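Local coordinates for protein CrmK (Actinoalloteichus sp. WH1-2216-6, PDB 5I1V) that acts as a flavoenzyme oxidase with covalently bound FAD and takes part in recycling shunt products during caerulomycin biosynthesis, at residues P220-V225 against R314-W319; M280-P285 against E293-F298; G191-V196 against F491-S496. All coordinates share one frame; numbering follows the deposited sequence. Where two conformers were deposited one is given.

Contact 1: residues P220-V225 against R314-W319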
loop_
_atom_site.group_PDB
_atom_site.type_symbol
_atom_site.label_atom_id
_atom_site.label_comp_id
_atom_site.label_asym_id
_atom_site.label_seq_id
_atom_site.Cartn_x
_atom_site.Cartn_y
_atom_site.Cartn_z
ATOM N N PRO A 220 -15.855 -14.029 -7.676
ATOM C CA PRO A 220 -17.250 -13.596 -7.444
ATOM C C PRO A 220 -17.337 -12.063 -7.480
ATOM O O PRO A 220 -16.399 -11.392 -7.090
ATOM C CB PRO A 220 -17.548 -14.136 -6.049
ATOM C CG PRO A 220 -16.622 -15.315 -5.925
ATOM C CD PRO A 220 -15.353 -14.822 -6.542
ATOM N N ALA A 221 -18.403 -11.508 -8.010
ATOM C CA ALA A 221 -18.439 -10.062 -8.212
ATOM C C ALA A 221 -18.450 -9.299 -6.883
ATOM O O ALA A 221 -17.860 -8.255 -6.790
ATOM C CB ALA A 221 -19.633 -9.671 -9.074
ATOM N N SER A 222 -19.097 -9.841 -5.861
ATOM C CA SER A 222 -19.190 -9.116 -4.597
ATOM C C SER A 222 -19.481 -10.069 -3.475
ATOM O O SER A 222 -19.880 -11.217 -3.736
ATOM C CB SER A 222 -20.195 -7.968 -4.663
ATOM O OG SER A 222 -21.491 -8.407 -4.501
ATOM N N PHE A 223 -19.185 -9.586 -2.262
ATOM C CA PHE A 223 -19.143 -10.354 -1.043
ATOM C C PHE A 223 -19.884 -9.635 0.072
ATOM O O PHE A 223 -19.834 -8.404 0.170
ATOM C CB PHE A 223 -17.698 -10.498 -0.563
ATOM C CG PHE A 223 -16.926 -11.509 -1.332
ATOM C CD1 PHE A 223 -16.508 -11.227 -2.593
ATOM C CD2 PHE A 223 -16.659 -12.762 -0.801
ATOM C CE1 PHE A 223 -15.833 -12.170 -3.349
ATOM C CE2 PHE A 223 -15.987 -13.703 -1.543
ATOM C CZ PHE A 223 -15.569 -13.404 -2.822
ATOM N N HIS A 224 -20.529 -10.417 0.913
ATOM C CA HIS A 224 -20.973 -9.948 2.222
ATOM C C HIS A 224 -19.807 -10.138 3.183
ATOM O O HIS A 224 -19.217 -11.234 3.241
ATOM C CB HIS A 224 -22.140 -10.795 2.741
ATOM C CG HIS A 224 -23.395 -10.674 1.939
ATOM N ND1 HIS A 224 -24.131 -9.511 1.883
ATOM C CD2 HIS A 224 -24.051 -11.570 1.166
ATOM C CE1 HIS A 224 -25.184 -9.694 1.106
ATOM N NE2 HIS A 224 -25.160 -10.935 0.660
ATOM N N VAL A 225 -19.511 -9.110 3.977
ATOM C CA VAL A 225 -18.348 -9.095 4.826
ATOM C C VAL A 225 -18.839 -8.874 6.257
ATOM O O VAL A 225 -19.771 -8.137 6.481
ATOM C CB VAL A 225 -17.373 -7.970 4.419
ATOM C CG1 VAL A 225 -16.189 -7.931 5.372
ATOM C CG2 VAL A 225 -16.894 -8.133 2.947
ATOM N N ARG A 314 -21.394 -5.404 9.431
ATOM C CA ARG A 314 -21.605 -6.206 8.224
ATOM C C ARG A 314 -21.843 -5.271 7.070
ATOM O O ARG A 314 -22.494 -4.244 7.253
ATOM C CB ARG A 314 -22.792 -7.161 8.421
ATOM C CG ARG A 314 -22.474 -8.270 9.431
ATOM C CD ARG A 314 -23.626 -9.246 9.686
ATOM N NE ARG A 314 -24.005 -10.011 8.499
ATOM C CZ ARG A 314 -24.868 -11.025 8.489
ATOM N NH1 ARG A 314 -25.439 -11.450 9.614
ATOM N NH2 ARG A 314 -25.147 -11.640 7.346
ATOM N N ARG A 315 -21.312 -5.613 5.888
ATOM C CA ARG A 315 -21.537 -4.793 4.709
ATOM C C ARG A 315 -21.225 -5.617 3.472
ATOM O O ARG A 315 -20.646 -6.676 3.565
ATOM C CB ARG A 315 -20.630 -3.574 4.745
ATOM C CG ARG A 315 -19.136 -3.918 4.689
ATOM C CD ARG A 315 -18.237 -2.689 4.875
ATOM N NE ARG A 315 -18.608 -1.655 3.909
ATOM C CZ ARG A 315 -18.034 -0.453 3.814
ATOM N NH1 ARG A 315 -17.005 -0.113 4.585
ATOM N NH2 ARG A 315 -18.494 0.405 2.911
ATOM N N ARG A 316 -21.616 -5.105 2.320
ATOM C CA ARG A 316 -21.402 -5.772 1.050
ATOM C C ARG A 316 -20.364 -4.962 0.272
ATOM O O ARG A 316 -20.415 -3.736 0.241
ATOM C CB ARG A 316 -22.753 -5.813 0.354
ATOM C CG ARG A 316 -22.897 -6.598 -0.918
ATOM C CD ARG A 316 -24.319 -6.358 -1.432
ATOM N NE ARG A 316 -24.671 -7.094 -2.644
ATOM C CZ ARG A 316 -24.158 -6.866 -3.853
ATOM N NH1 ARG A 316 -23.226 -5.933 -4.041
ATOM N NH2 ARG A 316 -24.573 -7.586 -4.896
ATOM N N LEU A 317 -19.398 -5.626 -0.356
ATOM C CA LEU A 317 -18.379 -4.894 -1.094
ATOM C C LEU A 317 -18.019 -5.611 -2.377
ATOM O O LEU A 317 -18.156 -6.838 -2.462
ATOM C CB LEU A 317 -17.126 -4.729 -0.246
ATOM C CG LEU A 317 -17.108 -3.641 0.831
ATOM C CD1 LEU A 317 -15.796 -3.710 1.564
ATOM C CD2 LEU A 317 -17.297 -2.259 0.214
ATOM N N PRO A 318 -17.524 -4.866 -3.374
ATOM C CA PRO A 318 -17.026 -5.613 -4.540
ATOM C C PRO A 318 -15.815 -6.484 -4.170
ATOM O O PRO A 318 -15.116 -6.189 -3.203
ATOM C CB PRO A 318 -16.663 -4.510 -5.530
ATOM C CG PRO A 318 -17.571 -3.368 -5.185
ATOM C CD PRO A 318 -17.626 -3.422 -3.657
ATOM N N TRP A 319 -15.579 -7.555 -4.914
ATOM C CA TRP A 319 -14.456 -8.458 -4.615
ATOM C C TRP A 319 -13.098 -7.764 -4.367
ATOM O O TRP A 319 -12.464 -7.959 -3.320
ATOM C CB TRP A 319 -14.264 -9.561 -5.697
ATOM C CG TRP A 319 -12.950 -10.252 -5.410
ATOM C CD1 TRP A 319 -12.696 -11.078 -4.376
ATOM C CD2 TRP A 319 -11.697 -10.047 -6.082
ATOM N NE1 TRP A 319 -11.378 -11.415 -4.361
ATOM C CE2 TRP A 319 -10.743 -10.812 -5.409
ATOM C CE3 TRP A 319 -11.308 -9.330 -7.216
ATOM C CZ2 TRP A 319 -9.407 -10.856 -5.797
ATOM C CZ3 TRP A 319 -9.977 -9.377 -7.614
ATOM C CH2 TRP A 319 -9.043 -10.115 -6.900
HETATM O O HOH W 1 -22.671 -9.651 5.825
#

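Contact 2: residues M280-P285 against E293-F298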
loop_
_atom_site.group_PDB
_atom_site.type_symbol
_atom_site.label_atom_id
_atom_site.label_comp_id
_atom_site.label_asym_id
_atom_site.label_seq_id
_atom_site.Cartn_x
_atom_site.Cartn_y
_atom_site.Cartn_z
ATOM N N MET A 280 -12.301 -11.134 14.200
ATOM C CA MET A 280 -12.500 -12.046 13.095
ATOM C C MET A 280 -13.045 -11.310 11.897
ATOM O O MET A 280 -13.838 -10.378 12.047
ATOM C CB MET A 280 -13.425 -13.189 13.482
ATOM C CG MET A 280 -13.871 -14.016 12.281
ATOM S SD MET A 280 -14.997 -15.294 12.783
ATOM C CE MET A 280 -16.494 -14.334 12.727
ATOM N N HIS A 281 -12.583 -11.711 10.710
ATOM C CA HIS A 281 -13.257 -11.274 9.501
ATOM C C HIS A 281 -13.742 -12.483 8.723
ATOM O O HIS A 281 -13.116 -13.538 8.706
ATOM C CB HIS A 281 -12.401 -10.349 8.635
ATOM C CG HIS A 281 -11.108 -10.950 8.204
ATOM N ND1 HIS A 281 -9.924 -10.692 8.854
ATOM C CD2 HIS A 281 -10.814 -11.816 7.210
ATOM C CE1 HIS A 281 -8.947 -11.357 8.264
ATOM N NE2 HIS A 281 -9.458 -12.042 7.259
ATOM N N ALA A 282 -14.923 -12.330 8.144
ATOM C CA ALA A 282 -15.528 -13.357 7.338
ATOM C C ALA A 282 -16.179 -12.756 6.121
ATOM O O ALA A 282 -16.607 -11.571 6.135
ATOM C CB ALA A 282 -16.522 -14.157 8.144
ATOM N N GLN A 283 -16.203 -13.550 5.047
ATOM C CA GLN A 283 -16.739 -13.118 3.789
ATOM C C GLN A 283 -17.349 -14.286 3.085
ATOM O O GLN A 283 -16.913 -15.394 3.255
ATOM C CB GLN A 283 -15.646 -12.455 2.895
ATOM C CG GLN A 283 -14.526 -13.393 2.492
ATOM C CD GLN A 283 -13.356 -12.781 1.734
ATOM O OE1 GLN A 283 -12.732 -11.855 2.170
ATOM N NE2 GLN A 283 -13.035 -13.354 0.600
ATOM N N ILE A 284 -18.372 -14.022 2.287
ATOM C CA ILE A 284 -19.064 -15.030 1.505
ATOM C C ILE A 284 -19.601 -14.348 0.268
ATOM O O ILE A 284 -20.118 -13.249 0.345
ATOM C CB ILE A 284 -20.211 -15.702 2.294
ATOM C CG1 ILE A 284 -20.745 -16.943 1.569
ATOM C CG2 ILE A 284 -21.284 -14.696 2.656
ATOM C CD1 ILE A 284 -21.798 -17.752 2.343
ATOM N N PRO A 285 -19.430 -14.970 -0.893
ATOM C CA PRO A 285 -19.981 -14.290 -2.059
ATOM C C PRO A 285 -21.502 -14.071 -1.997
ATOM O O PRO A 285 -22.243 -14.901 -1.471
ATOM C CB PRO A 285 -19.637 -15.231 -3.212
ATOM C CG PRO A 285 -18.513 -16.092 -2.704
ATOM C CD PRO A 285 -18.797 -16.246 -1.232
ATOM N N GLU A 293 -27.935 -15.271 4.969
ATOM C CA GLU A 293 -28.364 -16.144 6.058
ATOM C C GLU A 293 -27.292 -17.093 6.504
ATOM O O GLU A 293 -27.200 -17.411 7.705
ATOM C CB GLU A 293 -29.579 -16.992 5.660
ATOM C CG GLU A 293 -30.916 -16.419 6.104
ATOM C CD GLU A 293 -32.018 -17.469 6.166
ATOM O OE1 GLU A 293 -32.575 -17.687 7.271
ATOM O OE2 GLU A 293 -32.326 -18.083 5.117
ATOM N N ARG A 294 -26.507 -17.585 5.551
ATOM C CA ARG A 294 -25.419 -18.505 5.878
ATOM C C ARG A 294 -24.398 -17.824 6.779
ATOM O O ARG A 294 -23.851 -18.442 7.709
ATOM C CB ARG A 294 -24.773 -19.062 4.610
ATOM C CG ARG A 294 -25.656 -20.079 3.942
ATOM C CD ARG A 294 -25.120 -20.713 2.662
ATOM N NE ARG A 294 -26.111 -21.708 2.279
ATOM C CZ ARG A 294 -26.291 -22.866 2.919
ATOM N NH1 ARG A 294 -25.482 -23.246 3.905
ATOM N NH2 ARG A 294 -27.266 -23.666 2.554
ATOM N N MET A 295 -24.139 -16.547 6.516
ATOM C CA MET A 295 -23.228 -15.790 7.351
ATOM C C MET A 295 -23.842 -15.623 8.762
ATOM O O MET A 295 -23.139 -15.717 9.755
ATOM C CB MET A 295 -22.964 -14.416 6.731
ATOM C CG MET A 295 -22.056 -13.504 7.555
ATOM S SD MET A 295 -20.361 -14.096 7.730
ATOM C CE MET A 295 -19.774 -13.974 6.013
ATOM N N SER A 296 -25.147 -15.358 8.833
ATOM C CA SER A 296 -25.844 -15.279 10.153
ATOM C C SER A 296 -25.740 -16.565 10.941
ATOM O O SER A 296 -25.460 -16.520 12.139
ATOM C CB SER A 296 -27.311 -14.905 9.967
ATOM O OG SER A 296 -27.401 -13.539 9.557
ATOM N N TRP A 297 -25.961 -17.697 10.269
ATOM C CA TRP A 297 -25.867 -19.022 10.899
ATOM C C TRP A 297 -24.498 -19.250 11.456
ATOM O O TRP A 297 -24.345 -19.767 12.572
ATOM C CB TRP A 297 -26.189 -20.176 9.934
ATOM C CG TRP A 297 -27.594 -20.184 9.470
ATOM C CD1 TRP A 297 -28.684 -19.633 10.113
ATOM C CD2 TRP A 297 -28.087 -20.769 8.265
ATOM N NE1 TRP A 297 -29.816 -19.825 9.352
ATOM C CE2 TRP A 297 -29.479 -20.521 8.217
ATOM C CE3 TRP A 297 -27.490 -21.482 7.216
ATOM C CZ2 TRP A 297 -30.283 -20.961 7.151
ATOM C CZ3 TRP A 297 -28.287 -21.904 6.143
ATOM C CH2 TRP A 297 -29.670 -21.661 6.132
ATOM N N PHE A 298 -23.492 -18.859 10.672
ATOM C CA PHE A 298 -22.120 -19.027 11.100
ATOM C C PHE A 298 -21.852 -18.165 12.340
ATOM O O PHE A 298 -21.367 -18.662 13.336
ATOM C CB PHE A 298 -21.160 -18.712 9.934
ATOM C CG PHE A 298 -19.733 -18.522 10.355
ATOM C CD1 PHE A 298 -19.017 -19.581 10.841
ATOM C CD2 PHE A 298 -19.092 -17.274 10.208
ATOM C CE1 PHE A 298 -17.690 -19.415 11.243
ATOM C CE2 PHE A 298 -17.770 -17.108 10.583
ATOM C CZ PHE A 298 -17.071 -18.177 11.104
#

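Contact 3: residues G191-V196 against F491-S496. With FAD (flavin-adenine dinucleotide), chain E.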
loop_
_atom_site.group_PDB
_atom_site.type_symbol
_atom_site.label_atom_id
_atom_site.label_comp_id
_atom_site.label_asym_id
_atom_site.label_seq_id
_atom_site.Cartn_x
_atom_site.Cartn_y
_atom_site.Cartn_z
ATOM N N GLY A 191 11.294 -20.830 -2.453
ATOM C CA GLY A 191 12.303 -19.926 -3.019
ATOM C C GLY A 191 13.722 -20.231 -2.601
ATOM O O GLY A 191 13.994 -20.873 -1.546
ATOM N N GLY A 192 14.635 -19.807 -3.456
ATOM C CA GLY A 192 16.083 -19.739 -3.132
ATOM C C GLY A 192 16.785 -21.111 -3.273
ATOM O O GLY A 192 17.820 -21.375 -2.609
ATOM N N ASN A 193 16.169 -21.996 -4.053
ATOM C CA ASN A 193 16.587 -23.397 -4.096
ATOM C C ASN A 193 17.181 -23.882 -5.410
ATOM O O ASN A 193 18.167 -24.596 -5.399
ATOM C CB ASN A 193 15.441 -24.327 -3.765
ATOM C CG ASN A 193 15.181 -24.445 -2.275
ATOM O OD1 ASN A 193 16.048 -24.765 -1.493
ATOM N ND2 ASN A 193 13.974 -24.200 -1.891
ATOM N N PHE A 194 16.505 -23.632 -6.499
ATOM C CA PHE A 194 16.851 -24.273 -7.778
ATOM C C PHE A 194 17.535 -23.372 -8.792
ATOM O O PHE A 194 18.200 -23.876 -9.670
ATOM C CB PHE A 194 15.592 -24.891 -8.385
ATOM C CG PHE A 194 14.869 -25.837 -7.429
ATOM C CD1 PHE A 194 15.315 -27.131 -7.252
ATOM C CD2 PHE A 194 13.760 -25.422 -6.742
ATOM C CE1 PHE A 194 14.692 -27.987 -6.373
ATOM C CE2 PHE A 194 13.127 -26.253 -5.827
ATOM C CZ PHE A 194 13.601 -27.534 -5.639
ATOM N N GLY A 195 17.404 -22.069 -8.637
ATOM C CA GLY A 195 17.846 -21.091 -9.605
ATOM C C GLY A 195 17.085 -19.831 -9.434
ATOM O O GLY A 195 16.233 -19.730 -8.512
ATOM N N VAL A 196 17.353 -18.845 -10.289
ATOM C CA VAL A 196 16.691 -17.554 -10.195
ATOM C C VAL A 196 15.455 -17.566 -11.082
ATOM O O VAL A 196 15.544 -17.631 -12.326
ATOM C CB VAL A 196 17.563 -16.428 -10.599
ATOM C CG1 VAL A 196 16.828 -15.077 -10.453
ATOM C CG2 VAL A 196 18.810 -16.432 -9.779
ATOM N N PHE A 491 22.578 -22.113 -4.913
ATOM C CA PHE A 491 21.469 -21.490 -4.237
ATOM C C PHE A 491 21.150 -22.214 -2.957
ATOM O O PHE A 491 20.653 -23.345 -2.972
ATOM C CB PHE A 491 20.277 -21.477 -5.196
ATOM C CG PHE A 491 20.620 -20.832 -6.505
ATOM C CD1 PHE A 491 20.663 -19.440 -6.598
ATOM C CD2 PHE A 491 20.953 -21.583 -7.611
ATOM C CE1 PHE A 491 21.019 -18.834 -7.788
ATOM C CE2 PHE A 491 21.279 -20.996 -8.805
ATOM C CZ PHE A 491 21.341 -19.602 -8.895
ATOM N N ARG A 492 21.358 -21.532 -1.860
ATOM C CA ARG A 492 21.166 -22.155 -0.593
ATOM C C ARG A 492 20.875 -21.133 0.510
ATOM O O ARG A 492 21.063 -19.915 0.316
ATOM C CB ARG A 492 22.391 -22.992 -0.284
ATOM C CG ARG A 492 23.668 -22.185 -0.034
ATOM C CD ARG A 492 24.906 -23.085 0.114
ATOM N NE ARG A 492 26.118 -22.279 0.236
ATOM C CZ ARG A 492 26.821 -21.768 -0.787
ATOM N NH1 ARG A 492 26.492 -21.990 -2.069
ATOM N NH2 ARG A 492 27.904 -21.048 -0.529
ATOM N N HIS A 493 20.384 -21.658 1.626
ATOM C CA HIS A 493 20.034 -20.917 2.823
ATOM C C HIS A 493 19.765 -21.937 3.931
ATOM O O HIS A 493 19.899 -23.142 3.686
ATOM C CB HIS A 493 18.871 -19.937 2.606
ATOM C CG HIS A 493 17.615 -20.540 2.058
ATOM N ND1 HIS A 493 16.767 -21.318 2.802
ATOM C CD2 HIS A 493 17.001 -20.355 0.866
ATOM C CE1 HIS A 493 15.709 -21.646 2.070
ATOM N NE2 HIS A 493 15.819 -21.049 0.898
ATOM N N ALA A 494 19.391 -21.501 5.135
ATOM C CA ALA A 494 19.281 -22.468 6.276
ATOM C C ALA A 494 18.286 -23.578 5.969
ATOM O O ALA A 494 18.432 -24.698 6.437
ATOM C CB ALA A 494 18.851 -21.765 7.536
ATOM N N PHE A 495 17.233 -23.268 5.228
ATOM C CA PHE A 495 16.235 -24.268 4.882
ATOM C C PHE A 495 16.217 -24.614 3.407
ATOM O O PHE A 495 15.199 -25.018 2.901
ATOM C CB PHE A 495 14.855 -23.805 5.308
ATOM C CG PHE A 495 14.547 -23.986 6.783
ATOM C CD1 PHE A 495 15.338 -24.761 7.621
ATOM C CD2 PHE A 495 13.384 -23.447 7.308
ATOM C CE1 PHE A 495 14.985 -24.954 8.950
ATOM C CE2 PHE A 495 13.038 -23.642 8.652
ATOM C CZ PHE A 495 13.834 -24.392 9.456
ATOM N N SER A 496 17.341 -24.525 2.725
ATOM C CA SER A 496 17.364 -24.909 1.331
ATOM C C SER A 496 17.359 -26.422 1.183
ATOM O O SER A 496 17.812 -27.129 2.076
ATOM C CB SER A 496 18.515 -24.275 0.581
ATOM O OG SER A 496 19.788 -24.662 1.050
HETATM P PA FAD E . 11.858 -12.555 -0.512
HETATM O O1A FAD E . 12.260 -12.216 0.902
HETATM O O2A FAD E . 12.366 -11.626 -1.576
HETATM O O5B FAD E . 12.259 -14.035 -0.848
HETATM C C5B FAD E . 11.740 -15.157 -0.141
HETATM C C4B FAD E . 12.635 -16.376 -0.413
HETATM O O4B FAD E . 12.455 -16.717 -1.802
HETATM C C3B FAD E . 14.130 -16.205 -0.256
HETATM O O3B FAD E . 14.696 -17.475 0.012
HETATM C C2B FAD E . 14.578 -15.759 -1.620
HETATM O O2B FAD E . 15.978 -15.808 -1.911
HETATM C C1B FAD E . 13.655 -16.582 -2.527
HETATM N N9A FAD E . 13.324 -15.863 -3.782
HETATM C C8A FAD E . 12.816 -14.604 -3.952
HETATM N N7A FAD E . 12.773 -14.292 -5.289
HETATM C C5A FAD E . 13.240 -15.351 -5.917
HETATM C C6A FAD E . 13.418 -15.650 -7.316
HETATM N N6A FAD E . 13.036 -14.729 -8.180
HETATM N N1A FAD E . 13.944 -16.841 -7.624
HETATM C C2A FAD E . 14.338 -17.731 -6.689
HETATM N N3A FAD E . 14.149 -17.548 -5.357
HETATM C C4A FAD E . 13.659 -16.342 -4.973
HETATM N N1 FAD E . 2.009 -16.241 1.848
HETATM C C2 FAD E . 0.832 -16.784 1.460
HETATM O O2 FAD E . 0.814 -17.877 0.881
HETATM N N3 FAD E . -0.360 -16.183 1.671
HETATM C C4 FAD E . -0.507 -15.029 2.310
HETATM O O4 FAD E . -1.630 -14.500 2.444
HETATM C C4X FAD E . 0.702 -14.355 2.759
HETATM N N5 FAD E . 0.632 -13.167 3.419
HETATM C C5X FAD E . 1.774 -12.530 3.721
HETATM C C6 FAD E . 1.728 -11.239 4.249
HETATM C C7 FAD E . 2.870 -10.521 4.602
HETATM C C7M FAD E . 2.735 -9.102 5.170
HETATM C C8 FAD E . 4.169 -11.192 4.384
HETATM C C8M FAD E . 5.462 -10.517 4.753
HETATM C C9 FAD E . 4.248 -12.488 3.863
HETATM C C9A FAD E . 3.091 -13.184 3.517
HETATM N N10 FAD E . 3.136 -14.473 2.974
HETATM C C10 FAD E . 1.964 -15.068 2.543
HETATM C "C1'" FAD E . 4.365 -15.267 2.974
HETATM C "C2'" FAD E . 5.086 -15.122 1.673
HETATM O "O2'" FAD E . 4.473 -15.969 0.722
HETATM C "C3'" FAD E . 6.545 -15.411 1.792
HETATM O "O3'" FAD E . 7.119 -14.506 2.775
HETATM C "C4'" FAD E . 7.256 -15.300 0.426
HETATM O "O4'" FAD E . 8.390 -16.166 0.462
HETATM C "C5'" FAD E . 7.665 -13.868 0.147
HETATM O "O5'" FAD E . 8.231 -13.812 -1.162
HETATM P P FAD E . 9.054 -12.498 -1.497
HETATM O O1P FAD E . 8.268 -11.290 -1.145
HETATM O O2P FAD E . 9.615 -12.602 -2.880
HETATM O O3P FAD E . 10.271 -12.614 -0.432
HETATM O O HOH W 2 19.164 -19.006 -1.804
HETATM O O HOH W 3 13.302 -24.269 0.943
#

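Contact 1: residues P220-V225 against R314-W319
Phe223 and Trp319 lie side by side where strand 222-231 begins and strand 311-318 ends. The Phe223 side chain leaves the sheet on the face it shares with Leu317, Val225 and Arg315. Its CB passes Leu317 O at 4.1 Å. CG sits beside its own backbone N (chi1 -77°), which carries the ring toward Trp319. There CD1 reaches Trp319 CA, and CE1 meets Trp319 CD1 at 3.5 Å, close to the plane of the indole. CZ, at the tip, is 4.0 Å from the same Trp319 CD1. The ring planes are inclined at 50°, an oblique pair. Thr322, Gln283 and Pro285 also touch the Phe223 side chain. With an alanine here, the ring against Trp319 CD1 is gone, which would probably open a gap at the indole edge and let the indole turn.

Phe223 N gives to Leu317 O and Leu317 N to Phe223 O, both at 2.9 Å. Val225 and Arg315 repeat the pattern. Beyond the strand, Trp319 N bonds to Ala221 O at 3.0 Å. Arg315 NH1 turns outward to Gly337 O of the second subunit. This is regular antiparallel sheet pairing, strand 311-318 being outermost within this chain, with Pro318 as N-cap of helix 319-326.

Contact 2: residues M280-P285 against E293-F298
Met280 CE and Ala282 CB approach the Phe298 ring obliquely. Trp250 and Phe247 of helix 237-253 also meet this side chain. Trp297 CZ3 lies over one face of the Arg294 guanidinium, and Arg294 NH1 is at the edge of the Trp297 ring, in its plane. Contact 2 is a helix-on-sheet contact: helix 291-303 packs on a face of the sheet at strand 277-285. The axes of segments 280-285 and 293-298 come within 9.2 Å, at 151°.

Met280 and Phe298 point at each other from the strand and from the helix. The sulfur makes a Met-aromatic contact, with Met280 SD 5.0 Å from the Phe298 ring centroid and well off its normal. Met280 CE touches Phe298 CE2 at 3.7 Å. Ala282 CB meets Phe298 CE2 at 4.0 Å and Met295 SD at 3.9 Å.

The Met295 chain starts anti to the backbone N (chi1 178°) and then bends twice, which lays the methyl over the strand backbone. Farther along, Ile284 CD1 rests on Arg294 CB. The Arg294 guanidinium bonds Asn261 and Pro289 O. Ile284 and Met295 lie alongside, running in opposite senses, and Met295 CE ends 3.8 Å from Ile284 CG2 and 3.7 Å from Gln283 N.

Contact 3: residues G191-V196 against F491-S496
The adenosine end of the FAD pocket is built here from a glycine-rich loop, 191-196, and the loop 491-496 of the berberine-like region, which holds the type I turn His493-Ser496. His493 joins the two. Its NE2 donates to Gly191 O at 3.1 Å, nearly straight at 168°, and the acceptor lies in the ring plane. The other ring nitrogen, His493 ND1, accepts from Phe495 N, within the turn. These two bonds fix how the ring is turned. Ser496 CB covers one face, and Phe69 stacks with the ring.

Gly192 N bonds to FAD N3A at 3.0 Å, so a backbone N-H binds the adenine there. Gly191 leaves room for the ribose, since a CB would run into FAD O4B. Gly192 leaves room for the His493 ring, since a CB would strike His493 CD2. The positive phi of Gly192 (81°) favours glycine. Water 2 bridges Gly192 O and Arg492 O.

Asn193 OD1 takes the backbone N-H of Ile497, just past the turn, and lies 3.1 Å from Ser496 CA. Asn193 ND2 is held by Gly190 O and by water 3, which passes on to Phe495 O. Lys482 bonds to both Asn193 O and Phe491 O, where the two loops come together.

Phe491 lies at the Gly195-Val196 end of the loop, its CG beside the backbone N (chi1 -54°), which brings the ring against Gly195. Gly195 CA stands over one face in a CH-pi contact, 3.8 Å from the ring centroid. The Val196 and Phe491 side chains cross at about a right angle, with Val196 CG2 3.8 Å from Phe491 CE1.

How the contacts relate
From the N terminus, the chain first reaches 191-196, which opens contact 3. It then enters the large antiparallel sheet at Ser222, within 220-225, and strand 280-285 follows. Helix segment 293-298 closes contact 2, a short loop. Segment 314-319 closes contact 1 around it. Only near the C terminus does 491-496 close contact 3, so the loops nest one within another and none cross. Contacts 1 and 2 touch, since strands 222-231 and 277-285 are neighbours; Arg314 also reaches Ser296. Contact 3 lies across the chain's centre, about 39 Å from contact 1 between centres, and ties the C-terminal region to the FAD-binding part.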